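Local coordinates for uridylate kinase (Bacillus anthracis, PDB 2JJX), which catalyses the ATP-dependent phosphorylation of UMP to UDP in pyrimidine biosynthesis and probably responds to ATP bound at a separate allosteric site, at residues 12-25 / 51-63. Residues are numbered along the deposited sequence; the frame is centred on the assembly and turned at random.
Sequences YKRVLIKLSGGALA and GIEVSIVIGGGNI
Strands 14-19 and 53-58 run parallel, their axes 21° apart, K13 to L19 lending alternate residues to a ladder of seven backbone hydrogen bonds with E53 to G59, from E53 N to K13 O (2.8 Å) as far as G59 N to L19 O (3.0 Å). The pair illustrates the beta-alpha-beta crossover: helix 34-48 links two neighbouring strands in the middle of the amino acid kinase sheet and packs against one of its faces. On that face V15, I17 and L19 meet V54, I56 and I58. The CD1 methyl of I17 touches V54 CG1 at 3.9 Å, while L19 and I56 run alongside each other in the same direction, L19 CD2 against I56 CG2; V54 and I56 then rest on I47 and I44 of the helix. R14, L16 and K18 share the other face with E53, S55 and V57, and helix 150-160 covers L16 and V57 there. L16 reaches across with CD2, its chi1 of -177° swinging CG away from the backbone N and chi2 turning this methyl to the neighbouring strand, 3.5 Å from S55 CB and 3.9 Å from V57 CG2. R14 and E53 form a salt bridge whose exact geometry is doubtful, and D131 is a second acidic partner of the guanidinium. Beyond the strands both chains turn through glycines, and G21 CA comes to 3.3 Å from G59 O. L24 crosses I58 at about a right angle, CD1 to CG2. The N62 amide is held outside the pair, ND2 by S31 O and OD1 by N90 ND2, while N62 CB packs 3.8 Å from A25 CB.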
loop_
_atom_site.group_PDB
_atom_site.type_symbol
_atom_site.label_atom_id
_atom_site.label_comp_id
_atom_site.label_asym_id
_atom_site.label_seq_id
_atom_site.Cartn_x
_atom_site.Cartn_y
_atom_site.Cartn_z
ATOM N N TYR A 12 21.181 32.510 -1.562
ATOM C CA TYR A 12 20.956 31.072 -1.559
ATOM C C TYR A 12 20.253 30.654 -2.839
ATOM O O TYR A 12 19.379 31.353 -3.343
ATOM C CB TYR A 12 20.105 30.692 -0.355
ATOM C CG TYR A 12 20.595 31.291 0.936
ATOM C CD1 TYR A 12 21.784 30.843 1.510
ATOM C CD2 TYR A 12 19.786 32.147 1.684
ATOM C CE1 TYR A 12 22.207 31.299 2.763
ATOM C CE2 TYR A 12 20.191 32.604 2.948
ATOM C CZ TYR A 12 21.410 32.181 3.470
ATOM O OH TYR A 12 21.850 32.629 4.694
ATOM N N LYS A 13 20.586 29.471 -3.325
ATOM C CA LYS A 13 19.915 28.936 -4.500
ATOM C C LYS A 13 18.699 28.094 -4.097
ATOM O O LYS A 13 17.707 28.081 -4.826
ATOM C CB LYS A 13 20.860 28.078 -5.344
ATOM C CG LYS A 13 22.226 28.674 -5.603
ATOM C CD LYS A 13 22.827 28.102 -6.874
ATOM C CE LYS A 13 22.801 29.113 -8.009
ATOM N NZ LYS A 13 23.809 28.760 -9.046
ATOM N N ARG A 14 18.808 27.357 -2.984
ATOM C CA ARG A 14 17.752 26.460 -2.487
ATOM C C ARG A 14 17.408 26.782 -1.050
ATOM O O ARG A 14 18.279 26.926 -0.202
ATOM C CB ARG A 14 18.202 25.001 -2.545
ATOM C CG ARG A 14 17.369 24.115 -3.448
ATOM C CD ARG A 14 16.773 22.959 -2.689
ATOM N NE ARG A 14 17.322 21.655 -3.066
ATOM C CZ ARG A 14 17.645 21.281 -4.302
ATOM N NH1 ARG A 14 17.538 22.116 -5.322
ATOM N NH2 ARG A 14 18.114 20.061 -4.511
ATOM N N VAL A 15 16.122 26.766 -0.746
ATOM C CA VAL A 15 15.656 27.215 0.560
ATOM C C VAL A 15 14.402 26.489 1.084
ATOM O O VAL A 15 13.507 26.156 0.335
ATOM C CB VAL A 15 15.411 28.722 0.429
ATOM C CG1 VAL A 15 13.947 29.068 0.602
ATOM C CG2 VAL A 15 16.354 29.511 1.326
ATOM N N LEU A 16 14.321 26.279 2.389
ATOM C CA LEU A 16 13.148 25.648 3.002
ATOM C C LEU A 16 12.476 26.692 3.849
ATOM O O LEU A 16 13.097 27.253 4.741
ATOM C CB LEU A 16 13.546 24.490 3.933
ATOM C CG LEU A 16 12.511 23.613 4.663
ATOM C CD1 LEU A 16 11.577 24.374 5.589
ATOM C CD2 LEU A 16 11.752 22.684 3.726
ATOM N N ILE A 17 11.199 26.928 3.591
ATOM C CA ILE A 17 10.460 27.876 4.396
ATOM C C ILE A 17 9.582 27.185 5.432
ATOM O O ILE A 17 8.727 26.383 5.097
ATOM C CB ILE A 17 9.648 28.821 3.573
ATOM C CG1 ILE A 17 10.554 29.615 2.637
ATOM C CG2 ILE A 17 8.872 29.727 4.498
ATOM C CD1 ILE A 17 9.801 30.253 1.455
ATOM N N LYS A 18 9.795 27.509 6.702
ATOM C CA LYS A 18 8.977 26.931 7.746
ATOM C C LYS A 18 7.979 27.987 8.191
ATOM O O LYS A 18 8.356 29.098 8.592
ATOM C CB LYS A 18 9.831 26.422 8.913
ATOM C CG LYS A 18 9.242 26.687 10.282
ATOM C CD LYS A 18 8.699 25.411 10.879
ATOM C CE LYS A 18 8.550 25.571 12.389
ATOM N NZ LYS A 18 7.396 26.452 12.792
ATOM N N LEU A 19 6.709 27.626 8.018
ATOM C CA LEU A 19 5.550 28.458 8.297
ATOM C C LEU A 19 4.697 27.754 9.347
ATOM O O LEU A 19 4.336 26.588 9.181
ATOM C CB LEU A 19 4.693 28.498 7.028
ATOM C CG LEU A 19 4.488 29.739 6.169
ATOM C CD1 LEU A 19 4.732 30.951 7.035
ATOM C CD2 LEU A 19 5.457 29.682 5.011
ATOM N N SER A 20 4.273 28.485 10.368
ATOM C CA SER A 20 3.380 27.922 11.371
ATOM C C SER A 20 1.965 28.001 10.826
ATOM O O SER A 20 1.650 28.884 10.040
ATOM C CB SER A 20 3.479 28.685 12.712
ATOM O OG SER A 20 3.643 27.794 13.816
ATOM N N GLY A 21 1.115 27.073 11.246
ATOM C CA GLY A 21 -0.279 27.058 10.855
ATOM C C GLY A 21 -1.011 28.317 11.263
ATOM O O GLY A 21 -1.904 28.780 10.577
ATOM N N GLY A 22 -0.598 28.905 12.370
ATOM C CA GLY A 22 -1.201 30.116 12.886
ATOM C C GLY A 22 -1.127 31.322 11.962
ATOM O O GLY A 22 -1.891 32.277 12.089
ATOM N N ALA A 23 -0.169 31.305 11.045
ATOM C CA ALA A 23 0.003 32.411 10.115
ATOM C C ALA A 23 -1.068 32.398 9.028
ATOM O O ALA A 23 -1.173 33.356 8.262
ATOM C CB ALA A 23 1.383 32.358 9.462
ATOM N N LEU A 24 -1.766 31.275 8.853
ATOM C CA LEU A 24 -2.733 31.176 7.756
ATOM C C LEU A 24 -4.065 31.702 8.217
ATOM O O LEU A 24 -4.933 32.022 7.413
ATOM C CB LEU A 24 -2.890 29.744 7.237
ATOM C CG LEU A 24 -1.667 29.138 6.555
ATOM C CD1 LEU A 24 -0.504 29.075 7.542
ATOM C CD2 LEU A 24 -2.012 27.747 6.113
ATOM N N ALA A 25 -4.198 31.836 9.528
ATOM C CA ALA A 25 -5.427 32.336 10.099
ATOM C C ALA A 25 -5.141 33.640 10.799
ATOM O O ALA A 25 -4.016 33.903 11.224
ATOM C CB ALA A 25 -5.970 31.342 11.103
ATOM N N GLY A 51 14.114 32.934 -8.871
ATOM C CA GLY A 51 14.565 31.644 -9.352
ATOM C C GLY A 51 15.311 30.875 -8.287
ATOM O O GLY A 51 16.143 30.005 -8.564
ATOM N N ILE A 52 15.006 31.219 -7.044
ATOM C CA ILE A 52 15.486 30.479 -5.893
ATOM C C ILE A 52 14.516 29.317 -5.769
ATOM O O ILE A 52 13.313 29.494 -5.989
ATOM C CB ILE A 52 15.407 31.356 -4.638
ATOM C CG1 ILE A 52 16.440 32.475 -4.741
ATOM C CG2 ILE A 52 15.637 30.511 -3.389
ATOM C CD1 ILE A 52 16.458 33.374 -3.552
ATOM N N GLU A 53 15.032 28.125 -5.484
ATOM C CA GLU A 53 14.151 26.975 -5.317
ATOM C C GLU A 53 13.583 26.827 -3.911
ATOM O O GLU A 53 14.301 26.935 -2.923
ATOM C CB GLU A 53 14.787 25.697 -5.821
ATOM C CG GLU A 53 15.726 25.936 -6.938
ATOM C CD GLU A 53 16.771 24.851 -7.018
ATOM O OE1 GLU A 53 16.740 23.965 -6.153
ATOM O OE2 GLU A 53 17.630 24.879 -7.920
ATOM N N VAL A 54 12.261 26.735 -3.844
ATOM C CA VAL A 54 11.529 26.725 -2.591
ATOM C C VAL A 54 10.853 25.414 -2.214
ATOM O O VAL A 54 10.173 24.816 -3.035
ATOM C CB VAL A 54 10.462 27.857 -2.648
ATOM C CG1 VAL A 54 9.496 27.717 -1.501
ATOM C CG2 VAL A 54 11.112 29.218 -2.622
ATOM N N SER A 55 10.969 25.041 -0.940
ATOM C CA SER A 55 10.227 23.938 -0.326
ATOM C C SER A 55 9.502 24.608 0.822
ATOM O O SER A 55 10.021 25.571 1.367
ATOM C CB SER A 55 11.171 22.898 0.286
ATOM O OG SER A 55 12.325 22.723 -0.509
ATOM N N ILE A 56 8.325 24.120 1.201
ATOM C CA ILE A 56 7.586 24.734 2.304
ATOM C C ILE A 56 7.087 23.690 3.284
ATOM O O ILE A 56 6.619 22.629 2.872
ATOM C CB ILE A 56 6.445 25.622 1.772
ATOM C CG1 ILE A 56 6.949 26.547 0.662
ATOM C CG2 ILE A 56 5.692 26.335 2.887
ATOM C CD1 ILE A 56 5.944 27.568 0.209
ATOM N N VAL A 57 7.216 23.980 4.575
ATOM C CA VAL A 57 6.696 23.107 5.628
ATOM C C VAL A 57 5.736 23.918 6.511
ATOM O O VAL A 57 6.094 24.967 7.037
ATOM C CB VAL A 57 7.826 22.425 6.411
ATOM C CG1 VAL A 57 7.290 21.713 7.623
ATOM C CG2 VAL A 57 8.560 21.440 5.527
ATOM N N ILE A 58 4.466 23.521 6.541
ATOM C CA ILE A 58 3.459 24.248 7.331
ATOM C C ILE A 58 3.058 23.455 8.571
ATOM O O ILE A 58 3.006 22.232 8.538
ATOM C CB ILE A 58 2.175 24.596 6.512
ATOM C CG1 ILE A 58 2.389 24.344 5.031
ATOM C CG2 ILE A 58 1.714 26.039 6.737
ATOM C CD1 ILE A 58 1.514 25.231 4.188
ATOM N N GLY A 59 2.686 24.159 9.632
ATOM C CA GLY A 59 2.178 23.539 10.838
ATOM C C GLY A 59 0.667 23.407 10.736
ATOM O O GLY A 59 0.077 23.937 9.794
ATOM N N GLY A 60 0.035 22.689 11.662
ATOM C CA GLY A 60 -1.409 22.533 11.612
ATOM C C GLY A 60 -2.151 23.273 12.688
ATOM O O GLY A 60 -3.257 22.930 13.038
ATOM N N GLY A 61 -1.501 24.273 13.251
ATOM C CA GLY A 61 -2.024 25.003 14.389
ATOM C C GLY A 61 -3.345 25.756 14.288
ATOM O O GLY A 61 -4.008 26.017 15.290
ATOM N N ASN A 62 -3.690 26.197 13.085
ATOM C CA ASN A 62 -4.901 26.975 12.869
ATOM C C ASN A 62 -6.094 26.036 12.834
ATOM O O ASN A 62 -7.218 26.481 12.686
ATOM C CB ASN A 62 -4.811 27.739 11.551
ATOM C CG ASN A 62 -4.543 26.820 10.367
ATOM O OD1 ASN A 62 -3.763 25.863 10.459
ATOM N ND2 ASN A 62 -5.184 27.108 9.250
ATOM N N ILE A 63 -5.843 24.736 12.919
ATOM C CA ILE A 63 -6.921 23.758 12.887
ATOM C C ILE A 63 -7.039 23.030 14.215
ATOM O O ILE A 63 -8.128 22.859 14.744
ATOM C CB ILE A 63 -6.676 22.725 11.774
ATOM C CG1 ILE A 63 -6.598 23.388 10.406
ATOM C CG2 ILE A 63 -7.679 21.600 11.852
ATOM C CD1 ILE A 63 -6.260 22.388 9.331
#